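Local structure of diguanylate cyclase (Vibrio cholerae serotype O1, 6EIB) at residues K62-V67 against E99-R104; D70-G75 against F82-E87; S32-D37 against A121-L126; R104-P109 against H116-A121. The protein converts two molecules of GTP into cyclic di-GMP with magnesium as cofactor, in its GGEEF domain, and takes part in biofilm formation. All blocks are in the same frame, centred on the assembly; numbering follows the deposited sequence.

Interaction 1 (K62-V67 against E99-R104). With ACT (acetate ion), chain P; SO4 (sulfate ion), chain F.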
loop_
_atom_site.group_PDB
_atom_site.type_symbol
_atom_site.label_atom_id
_atom_site.label_comp_id
_atom_site.label_asym_id
_atom_site.label_seq_id
_atom_site.Cartn_x
_atom_site.Cartn_y
_atom_site.Cartn_z
ATOM N N LYS A 62 -11.341 0.116 2.376
ATOM C CA LYS A 62 -12.400 0.890 1.709
ATOM C C LYS A 62 -11.793 2.114 1.031
ATOM O O LYS A 62 -12.122 2.456 -0.105
ATOM C CB LYS A 62 -13.485 1.322 2.692
ATOM C CG LYS A 62 -14.382 0.201 3.196
ATOM C CD LYS A 62 -15.575 0.726 4.028
ATOM C CE LYS A 62 -15.195 1.314 5.396
ATOM N NZ LYS A 62 -14.785 0.265 6.393
ATOM N N LEU A 63 -10.848 2.727 1.727
ATOM C CA LEU A 63 -10.165 3.911 1.232
ATOM C C LEU A 63 -9.409 3.663 -0.070
ATOM O O LEU A 63 -9.454 4.515 -0.973
ATOM C CB LEU A 63 -9.179 4.430 2.299
ATOM C CG LEU A 63 -8.564 5.814 2.084
ATOM C CD1 LEU A 63 -9.672 6.882 1.820
ATOM C CD2 LEU A 63 -7.675 6.200 3.286
ATOM N N PHE A 64 -8.768 2.491 -0.192
ATOM C CA PHE A 64 -8.049 2.165 -1.418
ATOM C C PHE A 64 -8.996 2.238 -2.619
ATOM O O PHE A 64 -8.667 2.835 -3.647
ATOM C CB PHE A 64 -7.433 0.766 -1.358
ATOM C CG PHE A 64 -6.368 0.598 -0.312
ATOM C CD1 PHE A 64 -5.676 1.691 0.184
ATOM C CD2 PHE A 64 -6.028 -0.672 0.129
ATOM C CE1 PHE A 64 -4.670 1.525 1.132
ATOM C CE2 PHE A 64 -5.024 -0.860 1.080
ATOM C CZ PHE A 64 -4.342 0.239 1.577
ATOM N N GLN A 65 -10.156 1.609 -2.478
ATOM C CA GLN A 65 -11.188 1.610 -3.516
ATOM C C GLN A 65 -11.664 3.001 -3.919
ATOM O O GLN A 65 -11.817 3.296 -5.106
ATOM C CB GLN A 65 -12.403 0.803 -3.063
ATOM C CG GLN A 65 -12.237 -0.702 -3.009
ATOM C CD GLN A 65 -13.510 -1.395 -2.505
ATOM O OE1 GLN A 65 -13.532 -1.944 -1.399
ATOM N NE2 GLN A 65 -14.587 -1.318 -3.293
ATOM N N SER A 66 -11.946 3.826 -2.916
ATOM C CA SER A 66 -12.469 5.176 -3.114
ATOM C C SER A 66 -11.482 6.067 -3.856
ATOM O O SER A 66 -11.860 6.823 -4.762
ATOM C CB SER A 66 -12.808 5.801 -1.759
ATOM O OG SER A 66 -13.069 7.188 -1.892
ATOM N N VAL A 67 -10.225 5.987 -3.437
ATOM C CA VAL A 67 -9.167 6.806 -4.005
ATOM C C VAL A 67 -8.679 6.280 -5.361
ATOM O O VAL A 67 -8.396 7.060 -6.260
ATOM C CB VAL A 67 -7.976 6.914 -3.028
ATOM C CG1 VAL A 67 -6.782 7.554 -3.707
ATOM C CG2 VAL A 67 -8.393 7.682 -1.770
ATOM N N GLU A 99 -0.032 9.292 -1.909
ATOM C CA GLU A 99 -0.118 10.484 -1.076
ATOM C C GLU A 99 -1.553 10.818 -0.677
ATOM O O GLU A 99 -1.796 11.278 0.457
ATOM C CB GLU A 99 0.497 11.702 -1.781
ATOM C CG GLU A 99 2.021 11.789 -1.779
ATOM C CD GLU A 99 2.625 12.087 -0.392
ATOM O OE1 GLU A 99 1.893 12.240 0.609
ATOM O OE2 GLU A 99 3.855 12.213 -0.306
ATOM N N GLN A 100 -2.483 10.642 -1.621
ATOM C CA GLN A 100 -3.903 10.874 -1.354
ATOM C C GLN A 100 -4.413 9.884 -0.298
ATOM O O GLN A 100 -5.186 10.252 0.584
ATOM C CB GLN A 100 -4.725 10.751 -2.641
ATOM C CG GLN A 100 -4.495 11.874 -3.641
ATOM C CD GLN A 100 -5.400 11.761 -4.849
ATOM O OE1 GLN A 100 -5.730 10.660 -5.284
ATOM N NE2 GLN A 100 -5.816 12.901 -5.395
ATOM N N ILE A 101 -4.016 8.619 -0.415
ATOM C CA ILE A 101 -4.399 7.646 0.591
ATOM C C ILE A 101 -3.829 8.046 1.972
ATOM O O ILE A 101 -4.547 7.973 2.973
ATOM C CB ILE A 101 -3.899 6.228 0.212
ATOM C CG1 ILE A 101 -4.620 5.725 -1.035
ATOM C CG2 ILE A 101 -4.062 5.200 1.382
ATOM C CD1 ILE A 101 -3.843 4.646 -1.743
ATOM N N ARG A 102 -2.548 8.442 2.015
ATOM C CA ARG A 102 -1.889 8.853 3.266
ATOM C C ARG A 102 -2.670 9.993 3.912
ATOM O O ARG A 102 -2.941 9.982 5.122
ATOM C CB ARG A 102 -0.437 9.291 3.010
ATOM C CG ARG A 102 0.303 9.727 4.274
ATOM C CD ARG A 102 1.623 10.455 4.005
ATOM N NE ARG A 102 1.493 11.609 3.125
ATOM C CZ ARG A 102 0.924 12.760 3.470
ATOM N NH1 ARG A 102 0.391 12.922 4.679
ATOM N NH2 ARG A 102 0.870 13.743 2.593
ATOM N N GLN A 103 -3.002 10.986 3.087
ATOM C CA GLN A 103 -3.688 12.190 3.568
ATOM C C GLN A 103 -5.089 11.933 4.045
ATOM O O GLN A 103 -5.485 12.442 5.090
ATOM C CB GLN A 103 -3.728 13.244 2.493
ATOM C CG GLN A 103 -2.446 14.026 2.341
ATOM C CD GLN A 103 -2.393 14.756 1.010
ATOM O OE1 GLN A 103 -3.079 14.373 0.051
ATOM N NE2 GLN A 103 -1.647 15.866 0.967
ATOM N N ARG A 104 -5.867 11.185 3.269
ATOM C CA ARG A 104 -7.244 10.930 3.684
ATOM C C ARG A 104 -7.324 10.014 4.896
ATOM O O ARG A 104 -8.251 10.123 5.714
ATOM C CB ARG A 104 -8.070 10.383 2.510
ATOM C CG ARG A 104 -8.416 11.490 1.525
ATOM C CD ARG A 104 -9.562 11.102 0.613
ATOM N NE ARG A 104 -10.740 10.662 1.363
ATOM C CZ ARG A 104 -11.700 9.929 0.810
ATOM N NH1 ARG A 104 -11.598 9.586 -0.465
ATOM N NH2 ARG A 104 -12.732 9.512 1.527
HETATM C C ACT P . -0.388 16.840 4.425
HETATM O O ACT P . 0.255 17.524 5.250
HETATM O OXT ACT P . 0.273 16.372 3.473
HETATM C CH3 ACT P . -1.864 16.605 4.557
HETATM S S SO4 F . -13.978 10.147 5.050
HETATM O O1 SO4 F . -14.825 9.347 5.929
HETATM O O2 SO4 F . -14.657 11.376 4.654
HETATM O O3 SO4 F . -12.759 10.591 5.720
HETATM O O4 SO4 F . -13.688 9.317 3.880
#
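The branches of Ile-101 on helix 91-107 fit among Phe-64, Leu-63 and Val-67 of helix 50-67. Ile-101 CG2, anti to the backbone N, meets the edge of the Phe-64 ring nearly in plane, 3.7 Å from Phe-64 CE1. The other branch, Ile-101 CG1, lies 3.9 Å from Val-67 CG1, which also reaches Gln-100. From the opposite helix Leu-63 pushes back with both methyls: CD2 settles 3.6 Å from the carbonyl O of Ile-101, and CD1 sits over the middle of one face of the Arg-104 guanidinium, 3.8 Å from CZ. At the edge of that flat group NH1 donates to Ser-66 OG (3.2 Å, 153°), which lies somewhat tilted from the plane, and NH2 to a sulfate oxygen. Phe-64 and Ile-101 both rest on Ile-36 and Ile-84. The short helical segments cross at 129° with axes 10.0 Å apart, a side-by-side packing of two helices on one face of the central sheet, as in the GGDEF-domain fold.

Interaction 2 (D70-G75 against F82-E87)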
loop_
_atom_site.group_PDB
_atom_site.type_symbol
_atom_site.label_atom_id
_atom_site.label_comp_id
_atom_site.label_asym_id
_atom_site.label_seq_id
_atom_site.Cartn_x
_atom_site.Cartn_y
_atom_site.Cartn_z
ATOM N N ASP A 70 -9.611 3.246 -10.769
ATOM C CA ASP A 70 -9.191 2.230 -11.732
ATOM C C ASP A 70 -8.721 0.918 -11.109
ATOM O O ASP A 70 -8.206 0.880 -9.973
ATOM C CB ASP A 70 -8.105 2.753 -12.661
ATOM C CG ASP A 70 -8.654 3.660 -13.735
ATOM O OD1 ASP A 70 -9.805 3.426 -14.178
ATOM O OD2 ASP A 70 -7.922 4.576 -14.171
ATOM N N HIS A 71 -8.865 -0.146 -11.904
ATOM C CA HIS A 71 -8.487 -1.501 -11.515
ATOM C C HIS A 71 -7.126 -1.527 -10.827
ATOM O O HIS A 71 -6.218 -0.761 -11.169
ATOM C CB HIS A 71 -8.468 -2.441 -12.734
ATOM C CG HIS A 71 -8.270 -3.888 -12.380
ATOM N ND1 HIS A 71 -9.201 -4.617 -11.667
ATOM C CD2 HIS A 71 -7.234 -4.733 -12.619
ATOM C CE1 HIS A 71 -8.750 -5.850 -11.490
ATOM N NE2 HIS A 71 -7.561 -5.946 -12.060
ATOM N N HIS A 72 -7.023 -2.399 -9.830
ATOM C CA HIS A 72 -5.848 -2.498 -8.981
ATOM C C HIS A 72 -6.014 -3.764 -8.173
ATOM O O HIS A 72 -7.126 -4.287 -8.072
ATOM C CB HIS A 72 -5.732 -1.256 -8.096
ATOM C CG HIS A 72 -6.826 -1.123 -7.083
ATOM N ND1 HIS A 72 -7.998 -0.441 -7.335
ATOM C CD2 HIS A 72 -6.865 -1.462 -5.768
ATOM C CE1 HIS A 72 -8.754 -0.455 -6.251
ATOM N NE2 HIS A 72 -8.078 -1.052 -5.279
ATOM N N PHE A 73 -4.912 -4.275 -7.630
ATOM C CA PHE A 73 -4.945 -5.438 -6.764
ATOM C C PHE A 73 -4.520 -4.988 -5.381
ATOM O O PHE A 73 -3.685 -4.103 -5.296
ATOM C CB PHE A 73 -3.996 -6.541 -7.241
ATOM C CG PHE A 73 -4.202 -6.950 -8.671
ATOM C CD1 PHE A 73 -5.336 -7.665 -9.044
ATOM C CD2 PHE A 73 -3.253 -6.648 -9.631
ATOM C CE1 PHE A 73 -5.521 -8.080 -10.386
ATOM C CE2 PHE A 73 -3.430 -7.057 -10.976
ATOM C CZ PHE A 73 -4.554 -7.758 -11.343
ATOM N N CYS A 74 -5.096 -5.585 -4.337
ATOM C CA CYS A 74 -4.738 -5.253 -2.957
ATOM C C CYS A 74 -4.402 -6.493 -2.170
ATOM O O CYS A 74 -5.004 -7.544 -2.379
ATOM C CB CYS A 74 -5.902 -4.511 -2.273
ATOM S SG CYS A 74 -5.666 -4.311 -0.431
ATOM N N GLY A 75 -3.465 -6.380 -1.223
ATOM C CA GLY A 75 -3.187 -7.509 -0.360
ATOM C C GLY A 75 -2.733 -7.025 1.010
ATOM O O GLY A 75 -1.956 -6.085 1.140
ATOM N N PHE A 82 0.225 -3.327 3.829
ATOM C CA PHE A 82 -0.535 -3.602 2.616
ATOM C C PHE A 82 0.316 -3.374 1.423
ATOM O O PHE A 82 1.315 -2.637 1.466
ATOM C CB PHE A 82 -1.783 -2.697 2.504
ATOM C CG PHE A 82 -2.845 -3.017 3.498
ATOM C CD1 PHE A 82 -2.780 -2.515 4.809
ATOM C CD2 PHE A 82 -3.906 -3.835 3.139
ATOM C CE1 PHE A 82 -3.775 -2.827 5.732
ATOM C CE2 PHE A 82 -4.894 -4.151 4.045
ATOM C CZ PHE A 82 -4.840 -3.641 5.348
ATOM N N ILE A 83 -0.107 -3.988 0.330
ATOM C CA ILE A 83 0.501 -3.723 -0.935
ATOM C C ILE A 83 -0.618 -3.434 -1.938
ATOM O O ILE A 83 -1.657 -4.094 -1.915
ATOM C CB ILE A 83 1.363 -4.926 -1.333
ATOM C CG1 ILE A 83 2.100 -4.723 -2.650
ATOM C CG2 ILE A 83 0.484 -6.124 -1.493
ATOM C CD1 ILE A 83 3.153 -5.883 -2.859
ATOM N N ILE A 84 -0.402 -2.433 -2.782
ATOM C CA ILE A 84 -1.308 -2.149 -3.884
ATOM C C ILE A 84 -0.535 -2.253 -5.181
ATOM O O ILE A 84 0.515 -1.627 -5.349
ATOM C CB ILE A 84 -1.936 -0.768 -3.752
ATOM C CG1 ILE A 84 -2.658 -0.664 -2.414
ATOM C CG2 ILE A 84 -2.948 -0.488 -4.903
ATOM C CD1 ILE A 84 -3.049 0.749 -2.078
ATOM N N VAL A 85 -1.084 -3.031 -6.107
ATOM C CA VAL A 85 -0.455 -3.207 -7.398
ATOM C C VAL A 85 -1.291 -2.572 -8.458
ATOM O O VAL A 85 -2.484 -2.879 -8.552
ATOM C CB VAL A 85 -0.252 -4.708 -7.718
ATOM C CG1 VAL A 85 0.269 -4.903 -9.176
ATOM C CG2 VAL A 85 0.697 -5.334 -6.673
ATOM N N LEU A 86 -0.690 -1.677 -9.247
ATOM C CA LEU A 86 -1.469 -0.918 -10.247
ATOM C C LEU A 86 -1.019 -1.231 -11.675
ATOM O O LEU A 86 0.070 -0.841 -12.082
ATOM C CB LEU A 86 -1.367 0.589 -10.005
ATOM C CG LEU A 86 -1.795 1.299 -8.713
ATOM C CD1 LEU A 86 -1.295 2.730 -8.724
ATOM C CD2 LEU A 86 -3.297 1.380 -8.618
ATOM N N GLU A 87 -1.824 -1.972 -12.425
ATOM C CA GLU A 87 -1.465 -2.258 -13.828
ATOM C C GLU A 87 -1.533 -1.035 -14.734
ATOM O O GLU A 87 -2.348 -0.131 -14.527
ATOM C CB GLU A 87 -2.337 -3.372 -14.397
ATOM C CG GLU A 87 -2.091 -4.727 -13.762
ATOM C CD GLU A 87 -2.728 -5.854 -14.586
ATOM O OE1 GLU A 87 -3.827 -6.304 -14.200
ATOM O OE2 GLU A 87 -2.149 -6.283 -15.616
HETATM O O HOH W 1 -4.482 -2.732 -11.732
#
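Phe-73 and Val-85 face each other as an antiparallel hydrogen-bonded pair, and each satisfies the other's backbone: Phe-73 N to Val-85 O and Val-85 N to Phe-73 O are both 2.9 Å and nearly straight at 168°. Two residues on, Gly-75 and Ile-83 repeat the exchange, with Gly-75 N to Ile-83 O at 3.0 Å and Ile-83 N to Gly-75 O at 2.9 Å. Between them Cys-74 and Ile-84 form a non-hydrogen-bonded pair. Beyond the ladder a water takes over, accepting from Glu-87 N and giving a weak bond to His-71 O. The His-72 ring turns back on its own segment: with CG between backbone N and carbonyl carbon (chi1 66°), ND1 donates in the ring plane to Asp-70 O, 3.0 Å away. Glu-87 OE1 comes 3.3 Å from Phe-73 CZ, but the firmer hold on this carboxylate is the salt bridge from OE2 to Arg-23. Cys-74 SG lies obliquely beside the Phe-82 ring, 4.0 Å from CD2, and closes a disulfide with Cys-8. Strands 73-76 and 81-87 form a beta hairpin at one border of the sheet: strand 81-87 bonds on to strand 31-38, helix 10-27 packs against Phe-73, Ile-83 and Val-85, and helix 50-67 against Cys-74, Phe-82 and Ile-84.

Interaction 3 (S32-D37 against A121-L126). With SO4 (sulfate ion), chain E.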
loop_
_atom_site.group_PDB
_atom_site.type_symbol
_atom_site.label_atom_id
_atom_site.label_comp_id
_atom_site.label_asym_id
_atom_site.label_seq_id
_atom_site.Cartn_x
_atom_site.Cartn_y
_atom_site.Cartn_z
ATOM N N SER A 32 3.003 -0.493 -11.322
ATOM C CA SER A 32 3.439 0.161 -10.071
ATOM C C SER A 32 3.045 -0.597 -8.818
ATOM O O SER A 32 2.100 -1.389 -8.804
ATOM C CB SER A 32 2.880 1.591 -9.994
ATOM O OG SER A 32 3.494 2.452 -10.943
ATOM N N CYS A 33 3.793 -0.343 -7.736
ATOM C CA CYS A 33 3.610 -1.101 -6.536
ATOM C C CYS A 33 3.691 -0.147 -5.354
ATOM O O CYS A 33 4.647 0.608 -5.263
ATOM C CB CYS A 33 4.704 -2.174 -6.452
ATOM S SG CYS A 33 4.606 -3.203 -5.008
ATOM N N ILE A 34 2.684 -0.158 -4.486
ATOM C CA ILE A 34 2.714 0.688 -3.265
ATOM C C ILE A 34 2.705 -0.181 -2.045
ATOM O O ILE A 34 1.823 -1.026 -1.901
ATOM C CB ILE A 34 1.485 1.622 -3.148
ATOM C CG1 ILE A 34 1.325 2.494 -4.397
ATOM C CG2 ILE A 34 1.633 2.514 -1.875
ATOM C CD1 ILE A 34 -0.130 3.145 -4.534
ATOM N N SER A 35 3.660 0.046 -1.155
ATOM C CA SER A 35 3.710 -0.633 0.124
ATOM C C SER A 35 3.295 0.320 1.212
ATOM O O SER A 35 3.801 1.432 1.263
ATOM C CB SER A 35 5.131 -1.138 0.438
ATOM O OG SER A 35 5.530 -2.100 -0.516
ATOM N N ILE A 36 2.358 -0.089 2.049
ATOM C CA ILE A 36 1.798 0.793 3.068
ATOM C C ILE A 36 1.912 0.133 4.398
ATOM O O ILE A 36 1.691 -1.058 4.497
ATOM C CB ILE A 36 0.317 1.132 2.770
ATOM C CG1 ILE A 36 0.244 2.091 1.589
ATOM C CG2 ILE A 36 -0.359 1.783 4.001
ATOM C CD1 ILE A 36 -1.179 2.323 1.069
ATOM N N ASP A 37 2.328 0.885 5.421
ATOM C CA ASP A 37 2.330 0.350 6.766
ATOM C C ASP A 37 1.656 1.377 7.671
ATOM O O ASP A 37 1.983 2.555 7.652
ATOM C CB ASP A 37 3.750 0.030 7.238
ATOM C CG ASP A 37 3.764 -0.848 8.491
ATOM O OD1 ASP A 37 3.371 -2.038 8.399
ATOM O OD2 ASP A 37 4.238 -0.388 9.545
ATOM N N ALA A 121 4.130 5.160 3.237
ATOM C CA ALA A 121 4.016 4.404 1.998
ATOM C C ALA A 121 5.314 4.493 1.249
ATOM O O ALA A 121 6.007 5.524 1.302
ATOM C CB ALA A 121 2.829 4.947 1.110
ATOM N N GLY A 122 5.670 3.404 0.572
ATOM C CA GLY A 122 6.817 3.446 -0.311
ATOM C C GLY A 122 6.295 3.034 -1.688
ATOM O O GLY A 122 5.415 2.165 -1.782
ATOM N N VAL A 123 6.848 3.618 -2.739
ATOM C CA VAL A 123 6.364 3.369 -4.112
ATOM C C VAL A 123 7.466 2.990 -5.103
ATOM O O VAL A 123 8.534 3.603 -5.141
ATOM C CB VAL A 123 5.672 4.612 -4.673
ATOM C CG1 VAL A 123 5.019 4.292 -6.010
ATOM C CG2 VAL A 123 4.665 5.162 -3.664
ATOM N N SER A 124 7.219 1.988 -5.939
ATOM C CA SER A 124 8.152 1.751 -7.005
ATOM C C SER A 124 7.369 1.190 -8.158
ATOM O O SER A 124 6.131 1.130 -8.120
ATOM C CB SER A 124 9.271 0.770 -6.583
ATOM O OG SER A 124 10.359 0.794 -7.523
ATOM N N SER A 125 8.095 0.750 -9.173
ATOM C CA SER A 125 7.449 0.144 -10.320
ATOM C C SER A 125 8.394 -0.800 -11.059
ATOM O O SER A 125 9.601 -0.802 -10.817
ATOM C CB SER A 125 6.935 1.222 -11.262
ATOM O OG SER A 125 8.013 1.906 -11.854
ATOM N N LEU A 126 7.850 -1.564 -12.008
ATOM C CA LEU A 126 8.664 -2.502 -12.788
ATOM C C LEU A 126 9.813 -1.761 -13.476
ATOM O O LEU A 126 9.593 -0.702 -14.072
ATOM C CB LEU A 126 7.794 -3.198 -13.846
ATOM C CG LEU A 126 8.436 -4.122 -14.890
ATOM C CD1 LEU A 126 8.910 -5.377 -14.258
ATOM C CD2 LEU A 126 7.464 -4.399 -16.048
HETATM S S SO4 E . 7.276 3.848 -15.138
HETATM O O1 SO4 E . 7.085 2.713 -14.239
HETATM O O2 SO4 E . 6.367 4.917 -14.757
HETATM O O3 SO4 E . 8.651 4.323 -15.074
HETATM O O4 SO4 E . 6.930 3.444 -16.520
#
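Two strands at the heart of the GGDEF-domain sheet, 31-38 and 119-125, run antiparallel here, with Cys-33 facing Ser-124 and Ser-35 facing Gly-122 as hydrogen-bonded pairs. Ser-35 N donates to Gly-122 O at 2.8 Å, nearly along the C=O axis and close to straight at 169°; Gly-122 N returns a bond of 2.8 Å to Ser-35 O. The Cys-33 pair is less even: Cys-33 N approaches Ser-124 O (2.8 Å) tilted 29° from the carbonyl plane, whereas Ser-124 N reaches Cys-33 O in plane at 3.0 Å. On the face carrying Ile-34, Ile-36, Ala-121 and Val-123, the Ala-121 methyl touches both isoleucines, its CB 4.0 Å from Ile-34 CG2 and 3.9 Å from Ile-36 CG1. At the far end of that face Ser-32 OG stands 3.7 Å from Ser-125 CB and is hydrogen-bonded to Thr-89 O, while Ser-125 OG donates to a sulfate. The other face is more polar: Ser-35 OG is hydrogen-bonded to Ser-140 OG and Ser-124 OG to Arg-139 NE, both on helix 133-148. Strand 31-38 delivers Asp-37 to its C-terminal end, where, as in related cyclases, it probably joins Ile-38 and Glu-80 in the magnesium site.

Interaction 4 (R104-P109 against H116-A121). With SO4 (sulfate ion), chain F; EDO (1,2-ethanediol), chain K.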
loop_
_atom_site.group_PDB
_atom_site.type_symbol
_atom_site.label_atom_id
_atom_site.label_comp_id
_atom_site.label_asym_id
_atom_site.label_seq_id
_atom_site.Cartn_x
_atom_site.Cartn_y
_atom_site.Cartn_z
ATOM N N ARG A 104 -5.867 11.185 3.269
ATOM C CA ARG A 104 -7.244 10.930 3.684
ATOM C C ARG A 104 -7.324 10.014 4.896
ATOM O O ARG A 104 -8.251 10.123 5.714
ATOM C CB ARG A 104 -8.070 10.383 2.510
ATOM C CG ARG A 104 -8.416 11.490 1.525
ATOM C CD ARG A 104 -9.562 11.102 0.613
ATOM N NE ARG A 104 -10.740 10.662 1.363
ATOM C CZ ARG A 104 -11.700 9.929 0.810
ATOM N NH1 ARG A 104 -11.598 9.586 -0.465
ATOM N NH2 ARG A 104 -12.732 9.512 1.527
ATOM N N PHE A 105 -6.343 9.125 5.046
ATOM C CA PHE A 105 -6.308 8.311 6.224
ATOM C C PHE A 105 -6.023 9.188 7.450
ATOM O O PHE A 105 -6.670 9.047 8.495
ATOM C CB PHE A 105 -5.248 7.211 6.045
ATOM C CG PHE A 105 -5.265 6.160 7.111
ATOM C CD1 PHE A 105 -6.272 5.204 7.149
ATOM C CD2 PHE A 105 -4.235 6.086 8.037
ATOM C CE1 PHE A 105 -6.262 4.200 8.118
ATOM C CE2 PHE A 105 -4.217 5.085 9.017
ATOM C CZ PHE A 105 -5.224 4.151 9.058
ATOM N N ALA A 106 -5.064 10.102 7.317
ATOM C CA ALA A 106 -4.653 10.986 8.405
ATOM C C ALA A 106 -5.799 11.918 8.795
ATOM O O ALA A 106 -5.893 12.391 9.933
ATOM C CB ALA A 106 -3.432 11.815 7.999
ATOM N N GLU A 107 -6.635 12.221 7.820
ATOM C CA GLU A 107 -7.747 13.158 8.016
ATOM C C GLU A 107 -9.001 12.500 8.598
ATOM O O GLU A 107 -9.926 13.197 9.011
ATOM C CB GLU A 107 -8.094 13.851 6.703
ATOM C CG GLU A 107 -7.116 14.916 6.253
ATOM C CD GLU A 107 -7.257 15.228 4.765
ATOM O OE1 GLU A 107 -8.008 14.509 4.046
ATOM O OE2 GLU A 107 -6.622 16.208 4.309
ATOM N N HIS A 108 -9.086 11.172 8.562
ATOM C CA HIS A 108 -10.294 10.512 9.051
ATOM C C HIS A 108 -10.252 10.340 10.572
ATOM O O HIS A 108 -9.315 9.774 11.114
ATOM C CB HIS A 108 -10.505 9.174 8.359
ATOM C CG HIS A 108 -11.749 8.471 8.790
ATOM N ND1 HIS A 108 -12.992 8.774 8.272
ATOM C CD2 HIS A 108 -11.942 7.440 9.651
ATOM C CE1 HIS A 108 -13.900 7.992 8.828
ATOM N NE2 HIS A 108 -13.289 7.177 9.675
ATOM N N PRO A 109 -11.260 10.868 11.274
ATOM C CA PRO A 109 -11.320 10.696 12.729
ATOM C C PRO A 109 -11.844 9.304 13.079
ATOM O O PRO A 109 -12.782 8.831 12.397
ATOM C CB PRO A 109 -12.326 11.764 13.169
ATOM C CG PRO A 109 -13.240 11.899 11.976
ATOM C CD PRO A 109 -12.381 11.688 10.763
ATOM N N HIS A 116 -6.713 10.159 15.627
ATOM C CA HIS A 116 -6.151 10.206 14.282
ATOM C C HIS A 116 -5.041 9.170 14.134
ATOM O O HIS A 116 -4.231 8.954 15.045
ATOM C CB HIS A 116 -5.654 11.612 13.924
ATOM C CG HIS A 116 -6.772 12.573 13.643
ATOM N ND1 HIS A 116 -7.320 12.732 12.386
ATOM C CD2 HIS A 116 -7.461 13.393 14.463
ATOM C CE1 HIS A 116 -8.294 13.621 12.444
ATOM N NE2 HIS A 116 -8.407 14.043 13.691
ATOM N N ILE A 117 -5.095 8.446 13.025
ATOM C CA ILE A 117 -4.148 7.376 12.738
ATOM C C ILE A 117 -3.453 7.692 11.414
ATOM O O ILE A 117 -4.075 8.256 10.506
ATOM C CB ILE A 117 -4.864 6.003 12.681
ATOM C CG1 ILE A 117 -5.748 5.829 13.909
ATOM C CG2 ILE A 117 -3.871 4.822 12.596
ATOM C CD1 ILE A 117 -6.560 4.529 13.896
ATOM N N TYR A 118 -2.188 7.292 11.288
ATOM C CA TYR A 118 -1.358 7.681 10.154
ATOM C C TYR A 118 -0.722 6.441 9.500
ATOM O O TYR A 118 -0.677 5.361 10.100
ATOM C CB TYR A 118 -0.260 8.682 10.619
ATOM C CG TYR A 118 -0.813 9.893 11.348
ATOM C CD1 TYR A 118 -1.194 11.027 10.638
ATOM C CD2 TYR A 118 -0.998 9.894 12.735
ATOM C CE1 TYR A 118 -1.726 12.143 11.287
ATOM C CE2 TYR A 118 -1.570 11.031 13.395
ATOM C CZ TYR A 118 -1.911 12.130 12.651
ATOM O OH TYR A 118 -2.457 13.264 13.230
ATOM N N LEU A 119 -0.212 6.602 8.285
ATOM C CA LEU A 119 0.444 5.496 7.605
ATOM C C LEU A 119 1.659 6.034 6.879
ATOM O O LEU A 119 1.783 7.246 6.724
ATOM C CB LEU A 119 -0.549 4.795 6.637
ATOM C CG LEU A 119 -1.159 5.558 5.451
ATOM C CD1 LEU A 119 -0.206 5.611 4.250
ATOM C CD2 LEU A 119 -2.486 4.906 5.052
ATOM N N CYS A 120 2.572 5.157 6.461
ATOM C CA CYS A 120 3.661 5.568 5.575
ATOM C C CYS A 120 3.526 4.723 4.335
ATOM O O CYS A 120 2.912 3.668 4.396
ATOM C CB CYS A 120 5.045 5.347 6.190
ATOM S SG CYS A 120 5.384 6.523 7.546
ATOM N N ALA A 121 4.130 5.160 3.237
ATOM C CA ALA A 121 4.016 4.404 1.998
ATOM C C ALA A 121 5.314 4.493 1.249
ATOM O O ALA A 121 6.007 5.524 1.302
ATOM C CB ALA A 121 2.829 4.947 1.110
HETATM S S SO4 F . -13.978 10.147 5.050
HETATM O O1 SO4 F . -14.825 9.347 5.929
HETATM O O2 SO4 F . -14.657 11.376 4.654
HETATM O O3 SO4 F . -12.759 10.591 5.720
HETATM O O4 SO4 F . -13.688 9.317 3.880
HETATM C C1 EDO K . -1.270 8.115 18.147
HETATM O O1 EDO K . -0.534 9.030 17.317
HETATM C C2 EDO K . -1.646 6.883 17.329
HETATM O O2 EDO K . -2.326 7.247 16.110
HETATM O O HOH W 2 -6.803 9.448 11.375
#
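Phe-105, one residue past Arg-104, drives its ring into the segment 116-121, where Ile-117, which also touches Ile-38 of the predicted magnesium site, and Leu-119 receive it. CG anti to the backbone N (chi1 -171°) sends the ring that way, with CE2 3.6 Å from Ile-117 CG2 and CD2 3.7 Å from Leu-119 CD2. The edge of the ring also faces Tyr-118 O. Ala-106 follows with two contacts: its CB lies 3.5 Å from Tyr-118 CD1, meeting that ring obliquely, and its carbonyl O accepts from His-116 ND1 at 2.9 Å, the N-H bent to 144°. As the helix ends, a water accepts from Ile-117 N (2.6 Å) beside the carbonyls of Phe-105 and His-108. His-108, its ring stacked on Phe-59, donates from ND1 to sulfate O3 at 3.1 Å. Pro-109 brings its CA over one face of the His-116 imidazole, toward the rim. This is the second half of a beta-alpha-beta crossover, from strand 81-87 through helix 91-107 to strand 119-125, passing over strand 31-38.

In the fold
All four contacts lie in or on the central sheet of one GGDEF domain. Interactions 2 and 3 are neighbours within it, centres about 10 Å apart, because strand 81-87 bonds to strand 31-38. Interaction 1 packs on one face, Phe-64 reaching both Ile-84 and Ile-36, and shares helix 91-107 and Arg-104 with interaction 4, about 9 Å away between centres. Interaction 4 then passes strand 119-125 and Ala-121 on to interaction 3; it and interaction 2 lie on opposite sides of the chain's centre, about 19 Å apart between centres. Along the chain, interaction 3 spans the other three; interaction 2 falls within interaction 1, which closes before interaction 4 opens. Helices and sheet form one core carrying the probable magnesium site.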